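Long-range contacts in protein-tyrosine-phosphatase (Shewanella sp., PDB 2Z72), which removes phosphate from phosphotyrosine as a cold-active enzyme of the calcineurin-like metallophosphoesterase family and binds two zinc ions: residues F265-L270 / G294-K299; N320-R325 / L335-L340. All blocks are in the same frame, centred on the assembly; numbering follows the deposited sequence.

Contact 1: F265-L270 / G294-K299; sequences FTEAEL and GLFHNK
Glu267 reaches across to His297 and Lys299 because its CG stands anti to the backbone N (chi1 -165°) and the chain runs on extended, carrying the carboxylate from the first turn of helix 267-277 to the tip of a beta hairpin. There the type I' turn Phe296-Lys299, closed by Lys299 N bonding to Phe296 O, has left-handed backbone conformations at its central residues His297 and Asn298, a conformation asparagine adopts readily. Glu267 OE2 uses its syn lone pair to accept from His297 ND1, 2.6 Å away, with an N-H...O angle of 147° and the oxygen nearly in the imidazole plane. Glu267 OE1 offers its anti lone pair to Lys299 NZ, 2.7 Å away in one of two modelled lysine conformers; that ammonium also pairs with Asp271. Apolar contacts flank these polar ends. Phe265 turns the CD1 edge of its ring to the face of Phe296, an offset edge-to-face pair with planes at 74° and Phe265 CD1 3.8 Å from Phe296 CZ. Leu270 CD2 fills the corner between Phe296 CB (3.6 Å) and Lys299 CB (3.5 Å), a place suited to the branched end of a leucine. An alanine in place of Glu267 would probably leave the His297 imidazole without its acceptor, free to turn, and Lys299 with Asp271 as its remaining carboxylate partner. A carboxylate set between a lysine and a histidine N-H is likely to stay ionised, and its charge would tend to raise the pKa of His297.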
# COMPACT_ATOMS: atom_id res chain seq x y z
N PHE A 265 21.19 -15.26 3.35
CA PHE A 265 20.87 -15.00 1.96
C PHE A 265 22.05 -14.38 1.30
O PHE A 265 22.74 -13.47 1.80
CB PHE A 265 19.68 -14.03 1.93
CG PHE A 265 19.08 -13.94 0.54
CD1 PHE A 265 19.25 -12.80 -0.20
CD2 PHE A 265 18.36 -14.99 -0.03
CE1 PHE A 265 18.72 -12.61 -1.48
CE2 PHE A 265 17.84 -14.83 -1.29
CZ PHE A 265 18.07 -13.69 -2.01
N THR A 266 22.31 -14.92 0.10
CA THR A 266 23.53 -14.51 -0.56
C THR A 266 23.21 -13.67 -1.79
O THR A 266 22.16 -13.82 -2.41
CB THR A 266 24.34 -15.71 -1.05
OG1 THR A 266 23.49 -16.62 -1.78
CG2 THR A 266 24.80 -16.54 0.12
N GLU A 267 24.15 -12.77 -2.09
CA GLU A 267 24.03 -11.95 -3.28
C GLU A 267 23.98 -12.78 -4.53
O GLU A 267 23.27 -12.44 -5.48
CB GLU A 267 25.20 -10.99 -3.32
CG GLU A 267 25.02 -9.87 -4.28
CD GLU A 267 25.82 -8.60 -4.07
OE1 GLU A 267 26.11 -7.95 -5.09
OE2 GLU A 267 26.11 -8.24 -2.90
N ALA A 268 24.71 -13.86 -4.60
CA ALA A 268 24.61 -14.78 -5.76
C ALA A 268 23.19 -15.25 -6.05
O ALA A 268 22.66 -15.31 -7.14
CB ALA A 268 25.54 -15.95 -5.56
N GLU A 269 22.46 -15.58 -5.04
CA GLU A 269 21.09 -16.07 -5.04
C GLU A 269 20.21 -14.90 -5.49
O GLU A 269 19.37 -15.07 -6.38
CB GLU A 269 20.57 -16.58 -3.69
CG GLU A 269 19.28 -17.35 -3.72
CD GLU A 269 18.37 -18.00 -2.75
OE1 GLU A 269 18.86 -18.24 -1.61
OE2 GLU A 269 17.17 -18.27 -3.15
N LEU A 270 20.50 -13.72 -4.94
CA LEU A 270 19.76 -12.54 -5.42
C LEU A 270 19.95 -12.31 -6.92
O LEU A 270 18.96 -12.00 -7.62
CB LEU A 270 20.21 -11.33 -4.60
CG LEU A 270 19.51 -10.03 -4.89
CD1 LEU A 270 18.01 -10.12 -4.59
CD2 LEU A 270 20.13 -8.96 -4.02
N GLY A 294 19.91 0.42 1.24
CA GLY A 294 20.22 -0.64 0.30
C GLY A 294 21.00 -1.79 0.90
O GLY A 294 21.78 -1.59 1.86
N LEU A 295 20.73 -2.97 0.34
CA LEU A 295 21.47 -4.21 0.66
C LEU A 295 22.01 -4.80 -0.64
O LEU A 295 21.51 -4.57 -1.75
CB LEU A 295 20.52 -5.21 1.34
CG LEU A 295 20.00 -4.77 2.72
CD1 LEU A 295 19.07 -5.86 3.18
CD2 LEU A 295 21.14 -4.64 3.69
N PHE A 296 23.08 -5.57 -0.50
CA PHE A 296 23.64 -6.32 -1.64
C PHE A 296 24.02 -5.39 -2.77
O PHE A 296 23.57 -5.50 -3.89
CB PHE A 296 22.71 -7.42 -2.12
CG PHE A 296 22.31 -8.36 -1.01
CD1 PHE A 296 21.03 -8.34 -0.50
CD2 PHE A 296 23.22 -9.24 -0.48
CE1 PHE A 296 20.67 -9.21 0.50
CE2 PHE A 296 22.89 -10.13 0.54
CZ PHE A 296 21.60 -10.09 1.06
N HIS A 297 24.90 -4.41 -2.47
CA HIS A 297 25.35 -3.46 -3.48
C HIS A 297 24.13 -2.79 -4.11
O HIS A 297 24.05 -2.58 -5.33
CB HIS A 297 26.28 -4.19 -4.45
CG HIS A 297 27.52 -4.79 -3.84
ND1 HIS A 297 27.56 -6.09 -3.41
CD2 HIS A 297 28.69 -4.24 -3.53
CE1 HIS A 297 28.76 -6.35 -2.88
NE2 HIS A 297 29.47 -5.25 -2.94
N ASN A 298 23.17 -2.41 -3.27
CA ASN A 298 21.92 -1.74 -3.61
C ASN A 298 21.07 -2.45 -4.66
O ASN A 298 20.21 -1.83 -5.29
CB ASN A 298 22.26 -0.37 -4.12
CG ASN A 298 22.74 0.60 -3.07
OD1 ASN A 298 22.21 0.62 -1.99
ND2 ASN A 298 23.75 1.39 -3.40
N LYS A 299 21.21 -3.75 -4.72
CA LYS A 299 20.31 -4.60 -5.51
C LYS A 299 18.94 -4.79 -4.85
O LYS A 299 17.97 -5.03 -5.57
CB LYS A 299 20.98 -5.97 -5.72
CG LYS A 299 22.21 -5.83 -6.60
CD LYS A 299 22.95 -7.15 -6.73
CE LYS A 299 24.27 -6.96 -7.43
NZ LYS A 299 25.06 -8.23 -7.51

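Contact 2: N320-R325 / L335-L340; sequences NNRLIR and LQENSL
Leu323 faces both Leu335 and Gln336 in a classic beta bulge, set where strand 322-326 pairs antiparallel with 336-337 and the chain turns a corner at Leu335. The backbone bonds define it. Leu323 O accepts two N-H groups, from Leu335 N at 2.8 Å and from Gln336 N at a longer 3.3 Å, while Leu323 N gives a nearly straight bond to Gln336 O (2.9 Å, 168°). Two donors thus grip one carbonyl, and the extra residue lets the chain turn its corner while Leu323 O keeps both N-H partners. Gln336 O also receives a CA-H...O contact from Arg322 CA at 3.3 Å.

Apolar contact on one face of the sheet joins Leu323 and Gln336. These side chains run side by side, with Leu323 CD1 3.8 Å from Gln336 CB; leucine supplies bulk here, and the glutamine amide can still bond to Asn341. Separately, Leu335 lays CD2 against Arg325 CB at 4.1 Å, and the guanidinium of Arg325 leads away to Glu314.

The charged contact sits on the other face, across the non-hydrogen-bonded pair Arg322-Glu337. The two long chains run alongside each other in the same direction, their methylenes touching, which suits arginine and glutamate on this partly exposed face. With CG between its backbone N and carbonyl carbon (chi1 53°), Glu337 brings its carboxylate to the arginine. The salt bridge uses NE of Arg322, whose N-H meets Glu337 OE2 at 2.8 Å, the oxygen lying close to the guanidinium plane.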
# COMPACT_ATOMS: atom_id res chain seq x y z
N ASN A 320 16.67 9.93 -13.01
CA ASN A 320 17.97 10.23 -13.63
C ASN A 320 19.05 9.19 -13.30
O ASN A 320 20.22 9.54 -13.14
CB ASN A 320 18.46 11.59 -13.15
CG ASN A 320 17.53 12.74 -13.49
OD1 ASN A 320 17.05 12.77 -14.62
ND2 ASN A 320 17.29 13.68 -12.56
N ASN A 321 18.66 7.93 -13.26
CA ASN A 321 19.57 6.83 -13.02
C ASN A 321 20.30 6.90 -11.70
O ASN A 321 21.43 6.43 -11.55
CB ASN A 321 20.59 6.80 -14.15
CG ASN A 321 19.87 5.96 -15.21
OD1 ASN A 321 19.39 6.37 -16.27
ND2 ASN A 321 19.83 4.70 -14.75
N ARG A 322 19.60 7.52 -10.73
CA ARG A 322 20.03 7.58 -9.36
C ARG A 322 18.99 6.87 -8.46
O ARG A 322 17.79 6.88 -8.80
CB ARG A 322 20.21 8.99 -8.83
CG ARG A 322 21.30 9.74 -9.60
CD ARG A 322 21.64 11.00 -8.77
NE ARG A 322 22.61 11.82 -9.43
CZ ARG A 322 22.32 12.71 -10.38
NH1 ARG A 322 21.07 12.90 -10.80
NH2 ARG A 322 23.33 13.40 -10.89
N LEU A 323 19.49 6.40 -7.35
CA LEU A 323 18.66 5.97 -6.24
C LEU A 323 18.92 6.93 -5.10
O LEU A 323 20.07 7.04 -4.67
CB LEU A 323 18.97 4.54 -5.79
CG LEU A 323 18.84 3.47 -6.84
CD1 LEU A 323 19.46 2.17 -6.33
CD2 LEU A 323 17.40 3.32 -7.20
N ILE A 324 17.88 7.61 -4.62
CA ILE A 324 18.02 8.67 -3.64
C ILE A 324 17.17 8.38 -2.42
O ILE A 324 15.97 8.06 -2.56
CB ILE A 324 17.65 10.02 -4.24
CG1 ILE A 324 18.61 10.33 -5.43
CG2 ILE A 324 17.59 11.11 -3.19
CD1 ILE A 324 18.16 11.35 -6.40
N ARG A 325 17.76 8.48 -1.26
CA ARG A 325 17.08 8.43 0.02
C ARG A 325 16.51 9.82 0.34
O ARG A 325 17.26 10.78 0.41
CB ARG A 325 18.07 7.98 1.09
CG ARG A 325 17.59 8.03 2.53
CD ARG A 325 18.74 7.57 3.42
NE ARG A 325 18.45 7.81 4.81
CZ ARG A 325 19.20 8.23 5.79
NH1 ARG A 325 20.50 8.49 5.56
NH2 ARG A 325 18.64 8.36 6.96
N LEU A 335 22.03 7.08 -2.73
CA LEU A 335 22.47 5.72 -2.44
C LEU A 335 23.32 5.15 -3.54
O LEU A 335 24.30 4.44 -3.33
CB LEU A 335 21.31 4.76 -2.18
CG LEU A 335 20.33 5.17 -1.07
CD1 LEU A 335 19.21 4.19 -0.93
CD2 LEU A 335 21.07 5.31 0.25
N GLN A 336 22.93 5.45 -4.79
CA GLN A 336 23.59 4.92 -5.99
C GLN A 336 23.47 5.99 -7.06
O GLN A 336 22.40 6.55 -7.29
CB GLN A 336 23.00 3.58 -6.48
CG GLN A 336 23.88 2.83 -7.48
CD GLN A 336 23.24 1.56 -7.97
OE1 GLN A 336 22.33 1.63 -8.81
NE2 GLN A 336 23.67 0.39 -7.54
N GLU A 337 24.58 6.21 -7.79
CA GLU A 337 24.45 7.06 -8.99
C GLU A 337 25.18 6.43 -10.12
O GLU A 337 26.30 5.91 -10.01
CB GLU A 337 24.85 8.44 -8.70
CG GLU A 337 26.18 8.80 -8.09
CD GLU A 337 26.02 10.34 -7.92
OE1 GLU A 337 26.74 10.95 -7.11
OE2 GLU A 337 25.13 10.88 -8.63
N ASN A 338 24.47 6.60 -11.24
CA ASN A 338 24.61 5.71 -12.42
C ASN A 338 24.63 4.23 -12.02
O ASN A 338 23.55 3.62 -11.94
CB ASN A 338 25.84 6.15 -13.22
CG ASN A 338 25.54 7.55 -13.76
OD1 ASN A 338 26.29 8.48 -13.43
ND2 ASN A 338 24.49 7.65 -14.57
N SER A 339 25.76 3.57 -11.76
CA SER A 339 25.64 2.24 -11.12
C SER A 339 26.58 2.15 -9.91
O SER A 339 26.86 1.11 -9.30
CB SER A 339 25.89 1.13 -12.12
OG SER A 339 25.38 -0.16 -11.76
N LEU A 340 27.10 3.32 -9.54
CA LEU A 340 28.17 3.41 -8.55
C LEU A 340 27.62 3.52 -7.16
O LEU A 340 26.87 4.46 -6.87
CB LEU A 340 29.06 4.63 -8.88
CG LEU A 340 30.40 4.66 -8.12
CD1 LEU A 340 31.31 3.50 -8.57
CD2 LEU A 340 31.17 5.97 -8.28

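In the fold
Contacts 1 and 2 follow one another along the chain, their centres about 16 Å apart, and they meet at the hairpin turn of 294-299. Asn298 points away from helix 267-277 and passes ND2 to Leu335 O, a weak hydrogen bond of 3.1 Å, while bonding to Asn341 as well. His281 joins the two further: it bonds to Asn298 O and touches the side chains of Leu323 and Gln336. The turn thereby ties helix 267-277 to the outermost strand of one sheet and to the bulged pair 322-326/336-337 of the other. Each contact's centre lies about 24 Å from the centre of the chain, and neither supplies a zinc ligand; strand 281-284, however, runs toward the zinc ligand His286.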